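Local coordinates for serine hydrolase CCSP0084 (Cycloclasticus sp. P1, PDB 4I3F), which probably hydrolyses carbon-carbon bonds of meta-cleavage products of aromatic compounds, and ester bonds as well, as a serine hydrolase of the alpha/beta hydrolase fold, at residues K43-L48 with E72-L77; Q118-G123 with R141-V146; A153-T158 with F253-N258; T246-D251 with H279-E284; G56-S61 with A78-G83. All blocks are in the same frame, centred on the assembly; numbering follows the deposited sequence.

Following the chain from its N terminus, contact 1 (43-48 with 72-77) and contact 5 (56-61 with 78-83) cross: strand 46-50 pairs with strand 75-79, and the turn and helix after the first strand meet the end of the second. Contact 2 then closes the local loop through helix 126-137, setting strand 142-148 beside strand 119-124; it touches contact 1 because strands 46-50 and 119-124 are neighbours in the sheet. Contacts 3 and 4 span longer loops and cross as well, Ile254 O lying 2.9 Å from His247 NE2. Contacts 1, 2, 4 and 5 all reach the one central sheet, whereas contact 3 joins the loop before helix 159-165 to the loop and first residues of helix 257-265.

Contact 1: residues K43-L48 with E72-L77; sequences KDTSIL and ENYHCL
Thr45 O takes the backbone N-H of His75 at 2.9 Å, the first rung of a parallel ladder between strands 46-50 and 75-79 in the central sheet of the alpha/beta hydrolase fold. Ile47 carries the ladder on with its own N to His75 O and its O to Leu77 N, the latter nearly straight at 172°. Beside the rungs, CD1 of Ile47 packs obliquely on the root of the Tyr74 ring, 3.5 Å from CG. The ring's hydroxyl is held by Asp298. Leu77 CD1 sits over the centre of the His75 imidazole, whose NE2 is bonded to Glu38. Ahead of the strands, Lys43 bends at chi2 (-61°) and lays its methylenes along the backbone of 73-74, bringing NZ to a weak bond with Glu72 O. With Lys43 replaced by an alanine, the 73-74 backbone would probably lose the methylenes packed along it, and Glu72 O its weak ammonium partner. One water bridges the same two atoms, 2.7 Å from Lys43 NZ and 2.7 Å from Glu72 O.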
# COMPACT_ATOMS: atom_id res chain seq x y z
N LYS A 43 -6.67 -13.16 -17.66
CA LYS A 43 -7.92 -12.43 -17.42
C LYS A 43 -7.96 -11.06 -18.12
O LYS A 43 -6.92 -10.44 -18.35
CB LYS A 43 -8.17 -12.25 -15.92
CG LYS A 43 -8.15 -13.56 -15.12
CD LYS A 43 -9.22 -14.53 -15.58
CE LYS A 43 -9.13 -15.84 -14.83
NZ LYS A 43 -10.24 -16.78 -15.19
N ASP A 44 -9.16 -10.59 -18.43
CA ASP A 44 -9.33 -9.38 -19.24
C ASP A 44 -9.24 -8.08 -18.45
O ASP A 44 -8.81 -7.05 -18.97
CB ASP A 44 -10.65 -9.44 -20.01
CG ASP A 44 -10.77 -10.68 -20.89
OD1 ASP A 44 -9.73 -11.15 -21.42
OD2 ASP A 44 -11.90 -11.18 -21.04
N THR A 45 -9.65 -8.11 -17.19
CA THR A 45 -9.65 -6.90 -16.37
C THR A 45 -8.56 -7.01 -15.31
O THR A 45 -8.39 -8.07 -14.70
CB THR A 45 -11.01 -6.68 -15.70
OG1 THR A 45 -12.04 -6.65 -16.70
CG2 THR A 45 -11.02 -5.38 -14.91
N SER A 46 -7.81 -5.93 -15.11
CA SER A 46 -6.67 -5.98 -14.19
C SER A 46 -6.90 -5.24 -12.88
O SER A 46 -7.75 -4.35 -12.78
CB SER A 46 -5.40 -5.47 -14.88
OG SER A 46 -5.53 -4.12 -15.27
N ILE A 47 -6.13 -5.64 -11.86
CA ILE A 47 -6.06 -4.93 -10.58
C ILE A 47 -4.59 -4.72 -10.26
O ILE A 47 -3.80 -5.67 -10.29
CB ILE A 47 -6.69 -5.74 -9.43
CG1 ILE A 47 -8.11 -6.18 -9.75
CG2 ILE A 47 -6.66 -4.93 -8.14
CD1 ILE A 47 -8.68 -7.16 -8.71
N LEU A 48 -4.22 -3.47 -9.99
CA LEU A 48 -2.87 -3.12 -9.56
C LEU A 48 -2.91 -2.97 -8.04
O LEU A 48 -3.70 -2.18 -7.53
CB LEU A 48 -2.44 -1.79 -10.20
CG LEU A 48 -1.09 -1.19 -9.77
CD1 LEU A 48 0.05 -2.12 -10.15
CD2 LEU A 48 -0.88 0.19 -10.37
N GLU A 72 -8.55 -15.54 -9.58
CA GLU A 72 -9.58 -16.41 -10.14
C GLU A 72 -10.40 -15.66 -11.18
O GLU A 72 -11.01 -16.27 -12.06
CB GLU A 72 -10.52 -16.92 -9.04
CG GLU A 72 -9.86 -17.78 -7.96
CD GLU A 72 -10.83 -18.14 -6.84
OE1 GLU A 72 -12.02 -17.75 -6.93
OE2 GLU A 72 -10.42 -18.80 -5.87
N ASN A 73 -10.44 -14.34 -11.07
CA ASN A 73 -11.28 -13.54 -11.95
C ASN A 73 -10.60 -12.29 -12.50
O ASN A 73 -11.11 -11.66 -13.43
CB ASN A 73 -12.58 -13.18 -11.22
CG ASN A 73 -13.38 -14.41 -10.81
OD1 ASN A 73 -13.30 -14.87 -9.67
ND2 ASN A 73 -14.13 -14.97 -11.75
N TYR A 74 -9.45 -11.93 -11.94
CA TYR A 74 -8.77 -10.70 -12.33
C TYR A 74 -7.29 -10.90 -12.61
O TYR A 74 -6.64 -11.76 -12.00
CB TYR A 74 -8.91 -9.63 -11.23
CG TYR A 74 -10.33 -9.13 -11.08
CD1 TYR A 74 -10.81 -8.10 -11.88
CD2 TYR A 74 -11.19 -9.70 -10.14
CE1 TYR A 74 -12.10 -7.65 -11.76
CE2 TYR A 74 -12.48 -9.26 -10.01
CZ TYR A 74 -12.93 -8.23 -10.82
OH TYR A 74 -14.22 -7.79 -10.70
N HIS A 75 -6.76 -10.11 -13.55
CA HIS A 75 -5.32 -10.06 -13.79
C HIS A 75 -4.70 -9.18 -12.73
O HIS A 75 -4.90 -7.96 -12.73
CB HIS A 75 -5.06 -9.48 -15.19
CG HIS A 75 -3.61 -9.29 -15.50
ND1 HIS A 75 -3.17 -8.52 -16.57
CD2 HIS A 75 -2.49 -9.76 -14.90
CE1 HIS A 75 -1.85 -8.53 -16.60
NE2 HIS A 75 -1.41 -9.27 -15.60
N CYS A 76 -3.94 -9.78 -11.82
CA CYS A 76 -3.35 -9.03 -10.72
C CYS A 76 -1.90 -8.66 -10.98
O CYS A 76 -1.10 -9.52 -11.37
CB CYS A 76 -3.44 -9.83 -9.43
SG CYS A 76 -5.14 -10.12 -8.88
N LEU A 77 -1.56 -7.39 -10.76
CA LEU A 77 -0.19 -6.92 -10.82
C LEU A 77 0.17 -6.34 -9.45
O LEU A 77 -0.51 -5.44 -8.96
CB LEU A 77 -0.01 -5.86 -11.91
CG LEU A 77 -0.38 -6.35 -13.32
CD1 LEU A 77 -1.82 -6.03 -13.66
CD2 LEU A 77 0.57 -5.77 -14.36
O HOH W 1 -5.48 -7.82 -18.15
O HOH W 2 -12.84 -15.54 -14.76
O HOH W 3 -9.88 -18.50 -13.19
O HOH W 4 -11.19 -10.15 -15.84

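Contact 2: residues Q118-G123 with R141-V146; sequences QTHIVG and RFKKAV
Ile121 O receives Val146 N at 2.8 Å, and its neighbouring rungs run from Ile121 N to Lys144 O and from Gly123 N to Val146 O. Nearer the start of the strands, Lys143 N reaches Thr119 O from above the carbonyl plane. Between these regular stretches the register slips by one residue, a beta bulge, and a side chain fills the missing rung: His120 ND1 accepts Lys144 N at 3.0 Å, the donor lying in the ring plane. The strands belong to a parallel beta-alpha-beta unit, with helix 126-137 as the crossover. Lys143 curls back over the imidazole, bent at chi3 and chi4 (67° and 65°), its CE making a CH-pi contact 3.8 Å from the His120 ring centroid. A leucine in place of His120 would probably leave the Lys144 N-H at the bulge without its acceptor. On the sheet face bearing Thr119 and Ile121, the Phe142 ring meets Thr119 CG2 at CD2, 3.6 Å away, and Ile121 CD1 at CE2, 3.7 Å away.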
# COMPACT_ATOMS: atom_id res chain seq x y z
N GLN A 118 -6.24 0.84 -18.83
CA GLN A 118 -6.97 1.14 -17.60
C GLN A 118 -6.94 -0.05 -16.66
O GLN A 118 -7.02 -1.20 -17.10
CB GLN A 118 -8.43 1.48 -17.91
CG GLN A 118 -8.64 2.74 -18.74
CD GLN A 118 -10.08 3.23 -18.67
OE1 GLN A 118 -11.01 2.48 -18.95
NE2 GLN A 118 -10.26 4.48 -18.28
N THR A 119 -6.85 0.24 -15.36
CA THR A 119 -6.79 -0.82 -14.35
C THR A 119 -7.59 -0.46 -13.09
O THR A 119 -7.74 0.73 -12.77
CB THR A 119 -5.32 -1.13 -13.96
OG1 THR A 119 -5.27 -2.28 -13.12
CG2 THR A 119 -4.69 0.06 -13.23
N HIS A 120 -8.13 -1.46 -12.41
CA HIS A 120 -8.58 -1.26 -11.03
C HIS A 120 -7.34 -1.12 -10.16
O HIS A 120 -6.25 -1.53 -10.57
CB HIS A 120 -9.41 -2.44 -10.53
CG HIS A 120 -10.75 -2.62 -11.20
ND1 HIS A 120 -11.64 -1.58 -11.38
CD2 HIS A 120 -11.35 -3.73 -11.67
CE1 HIS A 120 -12.73 -2.05 -11.97
NE2 HIS A 120 -12.58 -3.35 -12.15
N ILE A 121 -7.50 -0.59 -8.96
CA ILE A 121 -6.34 -0.36 -8.09
C ILE A 121 -6.69 -0.54 -6.62
O ILE A 121 -7.80 -0.19 -6.18
CB ILE A 121 -5.68 1.03 -8.40
CG1 ILE A 121 -4.42 1.26 -7.56
CG2 ILE A 121 -6.71 2.17 -8.27
CD1 ILE A 121 -3.57 2.44 -8.06
N VAL A 122 -5.76 -1.14 -5.87
CA VAL A 122 -5.90 -1.32 -4.43
C VAL A 122 -4.64 -0.76 -3.79
O VAL A 122 -3.54 -1.04 -4.26
CB VAL A 122 -6.00 -2.81 -4.04
CG1 VAL A 122 -6.17 -2.96 -2.52
CG2 VAL A 122 -7.18 -3.47 -4.74
N GLY A 123 -4.80 0.04 -2.74
CA GLY A 123 -3.63 0.58 -2.06
C GLY A 123 -3.69 0.57 -0.55
O GLY A 123 -4.69 1.02 0.04
N ARG A 141 -6.31 6.49 -16.37
CA ARG A 141 -5.67 5.19 -16.36
C ARG A 141 -6.30 4.25 -15.34
O ARG A 141 -5.86 3.11 -15.20
CB ARG A 141 -4.17 5.31 -16.04
CG ARG A 141 -3.38 6.18 -17.02
CD ARG A 141 -3.55 5.73 -18.46
NE ARG A 141 -2.95 4.43 -18.74
CZ ARG A 141 -1.66 4.23 -19.03
NH1 ARG A 141 -0.82 5.26 -19.07
NH2 ARG A 141 -1.21 3.01 -19.27
N PHE A 142 -7.32 4.73 -14.64
CA PHE A 142 -7.88 3.95 -13.52
C PHE A 142 -9.39 3.83 -13.56
O PHE A 142 -10.09 4.74 -14.03
CB PHE A 142 -7.38 4.49 -12.18
CG PHE A 142 -5.89 4.48 -12.07
CD1 PHE A 142 -5.14 5.61 -12.40
CD2 PHE A 142 -5.23 3.31 -11.73
CE1 PHE A 142 -3.75 5.58 -12.34
CE2 PHE A 142 -3.85 3.27 -11.68
CZ PHE A 142 -3.11 4.41 -11.99
N LYS A 143 -9.88 2.69 -13.08
CA LYS A 143 -11.30 2.37 -13.09
C LYS A 143 -11.82 2.52 -11.66
O LYS A 143 -12.11 3.63 -11.22
CB LYS A 143 -11.52 0.95 -13.64
CG LYS A 143 -11.29 0.82 -15.16
CD LYS A 143 -10.81 -0.57 -15.57
CE LYS A 143 -11.87 -1.65 -15.36
NZ LYS A 143 -13.05 -1.44 -16.24
N LYS A 144 -11.92 1.41 -10.93
CA LYS A 144 -12.31 1.49 -9.51
C LYS A 144 -11.11 1.41 -8.59
O LYS A 144 -10.10 0.81 -8.94
CB LYS A 144 -13.27 0.36 -9.14
CG LYS A 144 -14.67 0.47 -9.70
CD LYS A 144 -15.47 -0.74 -9.25
CE LYS A 144 -16.91 -0.41 -8.94
NZ LYS A 144 -17.79 -0.46 -10.14
N ALA A 145 -11.26 1.99 -7.40
CA ALA A 145 -10.18 2.02 -6.41
C ALA A 145 -10.64 1.50 -5.06
O ALA A 145 -11.74 1.83 -4.59
CB ALA A 145 -9.60 3.42 -6.28
N VAL A 146 -9.79 0.70 -4.43
CA VAL A 146 -9.98 0.30 -3.04
C VAL A 146 -8.80 0.80 -2.23
O VAL A 146 -7.65 0.53 -2.57
CB VAL A 146 -10.07 -1.23 -2.90
CG1 VAL A 146 -10.03 -1.63 -1.40
CG2 VAL A 146 -11.35 -1.74 -3.54
O HOH W 5 -13.41 1.18 -18.27

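Contact 3: residues A153-T158 with F253-N258; sequences APFAPT and FIPLNN
Phe155 reaches over Pro255, its CB already 4.0 Å from Pro255 CG. With chi1 at 63°, CG stands between the backbone N and the carbonyl carbon, which lays one face of the ring on the proline. Pro255 CD makes a CH-pi contact 3.6 Å from the centroid of the Phe155 ring, offset toward the rim on the CD1 side. Across the ring, CD2 meets the Asn258 amide, whose plane stands 82° from that of the ring. At the tip, CZ touches Ile254 CD1 at 3.9 Å. In the alpha/beta hydrolase fold these two loops follow strands 142-148 and 243-248, and each leads into a helix, 159-165 and 257-265. Thr158 is the N-cap of the first: its OG1 gives its proton to Phe253 O at 2.6 Å, while the same oxygen accepts the N-H of Leu161. CG2 of Thr158 rests against Pro255 CG. At the other helix, Asn258 N donates to Pro255 O at 3.0 Å. Asn258 ND2 reaches the same oxygen from the same face of the carbonyl plane, but this second bond is short and its geometry uncertain, since the exact placement of the amide is doubtful.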
# COMPACT_ATOMS: atom_id res chain seq x y z
N ALA A 153 -4.87 11.89 4.18
CA ALA A 153 -5.61 12.84 5.00
C ALA A 153 -4.65 13.44 6.03
O ALA A 153 -3.66 12.81 6.40
CB ALA A 153 -6.77 12.15 5.69
N PRO A 154 -4.94 14.66 6.50
CA PRO A 154 -4.06 15.26 7.51
C PRO A 154 -4.28 14.65 8.89
O PRO A 154 -5.42 14.45 9.30
CB PRO A 154 -4.47 16.74 7.49
CG PRO A 154 -5.89 16.73 7.01
CD PRO A 154 -5.96 15.60 6.02
N PHE A 155 -3.18 14.32 9.58
CA PHE A 155 -3.23 13.85 10.97
C PHE A 155 -1.89 14.04 11.67
O PHE A 155 -0.83 14.09 11.02
CB PHE A 155 -3.71 12.39 11.08
CG PHE A 155 -2.80 11.38 10.42
CD1 PHE A 155 -1.82 10.73 11.15
CD2 PHE A 155 -2.96 11.07 9.07
CE1 PHE A 155 -0.99 9.78 10.55
CE2 PHE A 155 -2.15 10.12 8.47
CZ PHE A 155 -1.16 9.47 9.21
N ALA A 156 -1.93 14.15 12.99
CA ALA A 156 -0.69 14.21 13.76
C ALA A 156 -0.06 12.83 13.82
O ALA A 156 -0.77 11.82 13.79
CB ALA A 156 -0.94 14.76 15.17
N PRO A 157 1.28 12.77 13.88
CA PRO A 157 1.94 11.46 13.91
C PRO A 157 1.41 10.57 15.03
O PRO A 157 1.21 11.05 16.15
CB PRO A 157 3.40 11.81 14.16
CG PRO A 157 3.56 13.18 13.56
CD PRO A 157 2.25 13.88 13.79
N THR A 158 1.19 9.30 14.72
CA THR A 158 0.78 8.31 15.69
C THR A 158 2.03 7.62 16.23
O THR A 158 3.10 7.72 15.63
CB THR A 158 -0.10 7.25 15.03
OG1 THR A 158 0.59 6.74 13.89
CG2 THR A 158 -1.43 7.85 14.58
N PHE A 253 -1.64 2.79 13.34
CA PHE A 253 -0.71 3.54 12.50
C PHE A 253 -1.39 4.74 11.82
O PHE A 253 -0.90 5.87 11.89
CB PHE A 253 -0.07 2.61 11.44
CG PHE A 253 0.84 1.57 12.03
CD1 PHE A 253 2.21 1.72 11.98
CD2 PHE A 253 0.32 0.44 12.66
CE1 PHE A 253 3.07 0.77 12.54
CE2 PHE A 253 1.16 -0.52 13.23
CZ PHE A 253 2.53 -0.36 13.17
N ILE A 254 -2.51 4.48 11.16
CA ILE A 254 -3.27 5.53 10.48
C ILE A 254 -4.60 5.68 11.21
O ILE A 254 -5.34 4.72 11.32
CB ILE A 254 -3.57 5.16 9.01
CG1 ILE A 254 -2.32 4.64 8.31
CG2 ILE A 254 -4.17 6.37 8.27
CD1 ILE A 254 -1.16 5.64 8.30
N PRO A 255 -4.90 6.88 11.72
CA PRO A 255 -6.12 7.07 12.53
C PRO A 255 -7.38 6.82 11.70
O PRO A 255 -7.41 7.13 10.51
CB PRO A 255 -6.04 8.54 12.95
CG PRO A 255 -4.60 8.91 12.80
CD PRO A 255 -4.10 8.11 11.64
N LEU A 256 -8.39 6.23 12.32
CA LEU A 256 -9.66 5.97 11.65
C LEU A 256 -10.26 7.25 11.10
O LEU A 256 -10.94 7.23 10.07
CB LEU A 256 -10.63 5.32 12.64
CG LEU A 256 -12.07 5.06 12.18
CD1 LEU A 256 -12.08 4.10 11.02
CD2 LEU A 256 -12.88 4.50 13.34
N ASN A 257 -10.01 8.37 11.78
CA ASN A 257 -10.53 9.66 11.30
C ASN A 257 -10.10 10.00 9.88
O ASN A 257 -10.77 10.77 9.18
CB ASN A 257 -10.15 10.81 12.24
CG ASN A 257 -10.95 10.81 13.53
OD1 ASN A 257 -12.02 10.21 13.61
ND2 ASN A 257 -10.44 11.50 14.54
N ASN A 258 -9.00 9.43 9.41
CA ASN A 258 -8.57 9.67 8.01
C ASN A 258 -9.53 9.13 7.03
O ASN A 258 -9.74 9.69 6.02
CB ASN A 258 -7.33 8.94 7.66
CG ASN A 258 -6.26 9.50 8.30
OD1 ASN A 258 -5.89 10.47 7.87
ND2 ASN A 258 -5.97 9.07 9.55
O HOH W 6 -7.65 13.18 9.22

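Contact 4: residues T246-D251 with H279-E284; sequences THARED and HWVQIE
The backbones of Asp251 and His279 approach to 4.6 Å between their CA atoms, Asp251 closing a type I turn that starts at Ala248 while His279 comes just before the N-cap residue of helix 281-284. Their side chains run alongside one another in the same direction, both with CG anti to the backbone N (chi1 -164° and -176°). His279 ND1 donates to Asp251 OD2 at 2.6 Å, an almost straight bond. The proton comes in on the syn side of OD2, and OD2 itself lies in the plane of the imidazole, although the carboxylate and ring planes are turned 55° apart. OD1 of Asp251 is bonded to the backbone N-H groups of Phe253 and Ile254, so the carboxylate is fixed at both oxygens. Such an aspartate-histidine pair, with the imidazole touching Ser125 of a probable nucleophile elbow, is consistent with the catalytic triad of alpha/beta hydrolases. Next to this pair along the chain, Val281 CG2 packs against Ala248, 3.9 Å from its CB. Val281 also leans on Phe289 of helix 286-298, on Met148 of strand 142-148 and on Phe274 of strand 269-274, wedging the short helix 281-284 against the C-terminal end of strand 243-248.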
# COMPACT_ATOMS: atom_id res chain seq x y z
N THR A 246 -11.48 1.23 2.92
CA THR A 246 -11.58 0.31 4.04
C THR A 246 -10.61 0.72 5.12
O THR A 246 -9.55 1.27 4.82
CB THR A 246 -11.33 -1.15 3.64
OG1 THR A 246 -9.96 -1.32 3.22
CG2 THR A 246 -12.26 -1.55 2.49
N HIS A 247 -10.97 0.49 6.37
CA HIS A 247 -10.11 0.90 7.47
C HIS A 247 -10.36 0.06 8.69
O HIS A 247 -11.49 -0.38 8.94
CB HIS A 247 -10.37 2.37 7.82
CG HIS A 247 -9.16 3.10 8.32
ND1 HIS A 247 -8.46 3.99 7.53
CD2 HIS A 247 -8.53 3.09 9.52
CE1 HIS A 247 -7.44 4.48 8.22
NE2 HIS A 247 -7.47 3.96 9.43
N ALA A 248 -9.32 -0.18 9.47
CA ALA A 248 -9.47 -0.90 10.73
C ALA A 248 -9.84 0.07 11.83
O ALA A 248 -9.19 1.10 11.99
CB ALA A 248 -8.18 -1.59 11.08
N ARG A 249 -10.87 -0.27 12.60
CA ARG A 249 -11.31 0.62 13.67
C ARG A 249 -10.16 0.90 14.64
O ARG A 249 -9.96 2.05 15.05
CB ARG A 249 -12.51 0.04 14.41
CG ARG A 249 -13.11 0.98 15.46
CD ARG A 249 -14.33 0.36 16.14
NE ARG A 249 -13.98 -0.85 16.89
CZ ARG A 249 -14.87 -1.69 17.40
NH1 ARG A 249 -16.16 -1.46 17.28
NH2 ARG A 249 -14.46 -2.78 18.06
N GLU A 250 -9.40 -0.14 14.97
CA GLU A 250 -8.30 -0.01 15.93
C GLU A 250 -6.93 0.23 15.30
O GLU A 250 -5.91 -0.05 15.94
CB GLU A 250 -8.24 -1.27 16.82
CG GLU A 250 -9.44 -1.48 17.75
CD GLU A 250 -10.63 -2.16 17.08
OE1 GLU A 250 -10.57 -2.47 15.88
OE2 GLU A 250 -11.63 -2.41 17.79
N ASP A 251 -6.89 0.74 14.08
CA ASP A 251 -5.61 0.98 13.39
C ASP A 251 -4.66 1.78 14.26
O ASP A 251 -4.99 2.89 14.71
CB ASP A 251 -5.89 1.72 12.06
CG ASP A 251 -4.72 1.67 11.10
OD1 ASP A 251 -3.54 1.75 11.51
OD2 ASP A 251 -4.99 1.59 9.89
N HIS A 279 -4.10 -2.42 11.48
CA HIS A 279 -3.79 -1.81 10.19
C HIS A 279 -3.80 -2.76 8.99
O HIS A 279 -4.31 -2.41 7.92
CB HIS A 279 -2.45 -1.07 10.22
CG HIS A 279 -2.16 -0.35 8.94
ND1 HIS A 279 -2.92 0.71 8.50
CD2 HIS A 279 -1.24 -0.59 7.98
CE1 HIS A 279 -2.46 1.12 7.33
NE2 HIS A 279 -1.44 0.34 6.99
N TRP A 280 -3.22 -3.95 9.16
CA TRP A 280 -3.21 -4.95 8.08
C TRP A 280 -4.55 -5.68 7.99
O TRP A 280 -4.63 -6.86 8.34
CB TRP A 280 -2.11 -5.98 8.32
CG TRP A 280 -0.72 -5.49 8.01
CD1 TRP A 280 -0.39 -4.38 7.28
CD2 TRP A 280 0.51 -6.09 8.41
NE1 TRP A 280 0.98 -4.26 7.21
CE2 TRP A 280 1.55 -5.30 7.90
CE3 TRP A 280 0.83 -7.23 9.16
CZ2 TRP A 280 2.90 -5.61 8.11
CZ3 TRP A 280 2.17 -7.54 9.37
CH2 TRP A 280 3.19 -6.73 8.85
N VAL A 281 -5.57 -4.97 7.51
CA VAL A 281 -6.92 -5.52 7.38
C VAL A 281 -6.91 -6.79 6.52
O VAL A 281 -7.63 -7.75 6.81
CB VAL A 281 -7.89 -4.50 6.72
CG1 VAL A 281 -9.28 -5.08 6.59
CG2 VAL A 281 -7.94 -3.20 7.52
N GLN A 282 -6.06 -6.79 5.49
CA GLN A 282 -6.01 -7.89 4.53
C GLN A 282 -5.39 -9.16 5.10
O GLN A 282 -5.57 -10.25 4.53
CB GLN A 282 -5.29 -7.45 3.25
CG GLN A 282 -3.77 -7.66 3.23
CD GLN A 282 -2.97 -6.65 4.07
OE1 GLN A 282 -3.51 -5.92 4.90
NE2 GLN A 282 -1.66 -6.63 3.84
N ILE A 283 -4.66 -9.04 6.21
CA ILE A 283 -4.10 -10.20 6.89
C ILE A 283 -4.99 -10.61 8.06
O ILE A 283 -5.21 -11.79 8.29
CB ILE A 283 -2.68 -9.92 7.44
CG1 ILE A 283 -1.75 -9.36 6.36
CG2 ILE A 283 -2.08 -11.19 8.07
CD1 ILE A 283 -1.55 -10.29 5.21
N GLU A 284 -5.50 -9.63 8.80
CA GLU A 284 -6.32 -9.93 9.98
C GLU A 284 -7.64 -10.56 9.57
O GLU A 284 -8.07 -11.55 10.16
CB GLU A 284 -6.58 -8.66 10.79
CG GLU A 284 -7.26 -8.90 12.15
CD GLU A 284 -6.44 -8.34 13.30
OE1 GLU A 284 -5.76 -7.31 13.09
OE2 GLU A 284 -6.47 -8.92 14.39

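Contact 5: residues G56-S61 with A78-G83; sequences GANAMS and APDIAG
A side-chain carboxylate meets the first turn of a helix here, where the end of strand 75-79 runs past the start of helix 59-63 in the alpha/beta hydrolase fold. Asp80 follows the strand, and its OD1 accepts the backbone N-H of Ala59 at 2.9 Å with an N-H...O angle of 173°. The donor approaches on the anti side of the oxygen, 30° out of the carboxylate plane. With chi1 at -74°, Asp80 has CG anti to its carbonyl carbon, a turn that swings the carboxylate toward the helix start. OD2 is bonded to the backbone N of Leu86, so the two oxygens join the helix to the loop that follows the strand. The carboxylate faces the N-terminal end of the helix, where the helix dipole would be expected to stabilise its negative charge. CB of Asn58, the N-cap residue, lies beside the carboxylate, 3.4 Å from Asp80 OD1. Ala59 fills the angle between helix and strand: its methyl group meets the Ala78 CB at 4.0 Å and lies against the backbone oxygens of Ala78 and Pro79. On the far side of the strand, Pro79 turns its ring to Leu110 of helix 96-113. One further N-H of the helix is reached through solvent: a water gives a hydrogen to Asp80 OD1 at 2.8 Å and accepts from Met60 N at 3.1 Å.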
# COMPACT_ATOMS: atom_id res chain seq x y z
N GLY A 56 10.99 -3.11 5.55
CA GLY A 56 11.10 -4.39 4.87
C GLY A 56 9.87 -4.76 4.07
O GLY A 56 9.76 -5.88 3.58
N ALA A 57 8.94 -3.82 3.92
CA ALA A 57 7.74 -4.07 3.13
C ALA A 57 8.07 -4.45 1.69
O ALA A 57 9.05 -3.96 1.12
CB ALA A 57 6.82 -2.86 3.14
N ASN A 58 7.25 -5.32 1.12
CA ASN A 58 7.29 -5.63 -0.31
C ASN A 58 5.91 -6.09 -0.76
O ASN A 58 4.99 -6.18 0.05
CB ASN A 58 8.43 -6.62 -0.66
CG ASN A 58 8.16 -8.06 -0.19
OD1 ASN A 58 8.89 -8.98 -0.57
ND2 ASN A 58 7.13 -8.26 0.60
N ALA A 59 5.76 -6.37 -2.05
CA ALA A 59 4.46 -6.74 -2.60
C ALA A 59 3.90 -8.00 -1.95
O ALA A 59 2.78 -8.02 -1.47
CB ALA A 59 4.54 -6.91 -4.10
N MET A 60 4.70 -9.06 -1.95
CA MET A 60 4.17 -10.34 -1.49
C MET A 60 3.82 -10.37 -0.01
O MET A 60 2.87 -11.04 0.38
CB MET A 60 5.10 -11.48 -1.87
CG MET A 60 5.12 -11.74 -3.36
SD MET A 60 3.45 -11.90 -4.02
CE MET A 60 3.01 -13.46 -3.25
N SER A 61 4.57 -9.65 0.83
CA SER A 61 4.29 -9.67 2.27
C SER A 61 2.90 -9.10 2.54
O SER A 61 2.20 -9.52 3.47
CB SER A 61 5.35 -8.92 3.09
OG SER A 61 5.33 -7.54 2.81
N ALA A 78 1.21 -6.88 -8.82
CA ALA A 78 1.63 -6.41 -7.50
C ALA A 78 3.13 -6.15 -7.49
O ALA A 78 3.92 -7.07 -7.26
CB ALA A 78 1.27 -7.43 -6.43
N PRO A 79 3.53 -4.91 -7.76
CA PRO A 79 4.97 -4.63 -7.81
C PRO A 79 5.56 -4.27 -6.45
O PRO A 79 4.83 -3.78 -5.57
CB PRO A 79 5.03 -3.40 -8.71
CG PRO A 79 3.72 -2.65 -8.38
CD PRO A 79 2.72 -3.77 -8.23
N ASP A 80 6.85 -4.51 -6.27
CA ASP A 80 7.59 -3.86 -5.19
C ASP A 80 7.66 -2.39 -5.58
O ASP A 80 8.08 -2.04 -6.69
CB ASP A 80 9.00 -4.43 -5.03
CG ASP A 80 9.03 -5.82 -4.39
OD1 ASP A 80 7.96 -6.34 -4.00
OD2 ASP A 80 10.14 -6.38 -4.26
N ILE A 81 7.23 -1.53 -4.67
CA ILE A 81 7.20 -0.10 -4.93
C ILE A 81 8.64 0.41 -4.84
O ILE A 81 9.45 -0.14 -4.11
CB ILE A 81 6.22 0.58 -3.95
CG1 ILE A 81 4.80 0.10 -4.24
CG2 ILE A 81 6.26 2.09 -4.05
CD1 ILE A 81 3.78 0.54 -3.20
N ALA A 82 8.96 1.43 -5.63
CA ALA A 82 10.33 1.91 -5.74
C ALA A 82 10.92 2.20 -4.37
O ALA A 82 10.26 2.80 -3.51
CB ALA A 82 10.41 3.14 -6.65
N GLY A 83 12.15 1.74 -4.15
CA GLY A 83 12.80 1.90 -2.87
C GLY A 83 12.55 0.75 -1.91
O GLY A 83 13.21 0.64 -0.88
O HOH W 7 7.24 -9.04 -3.67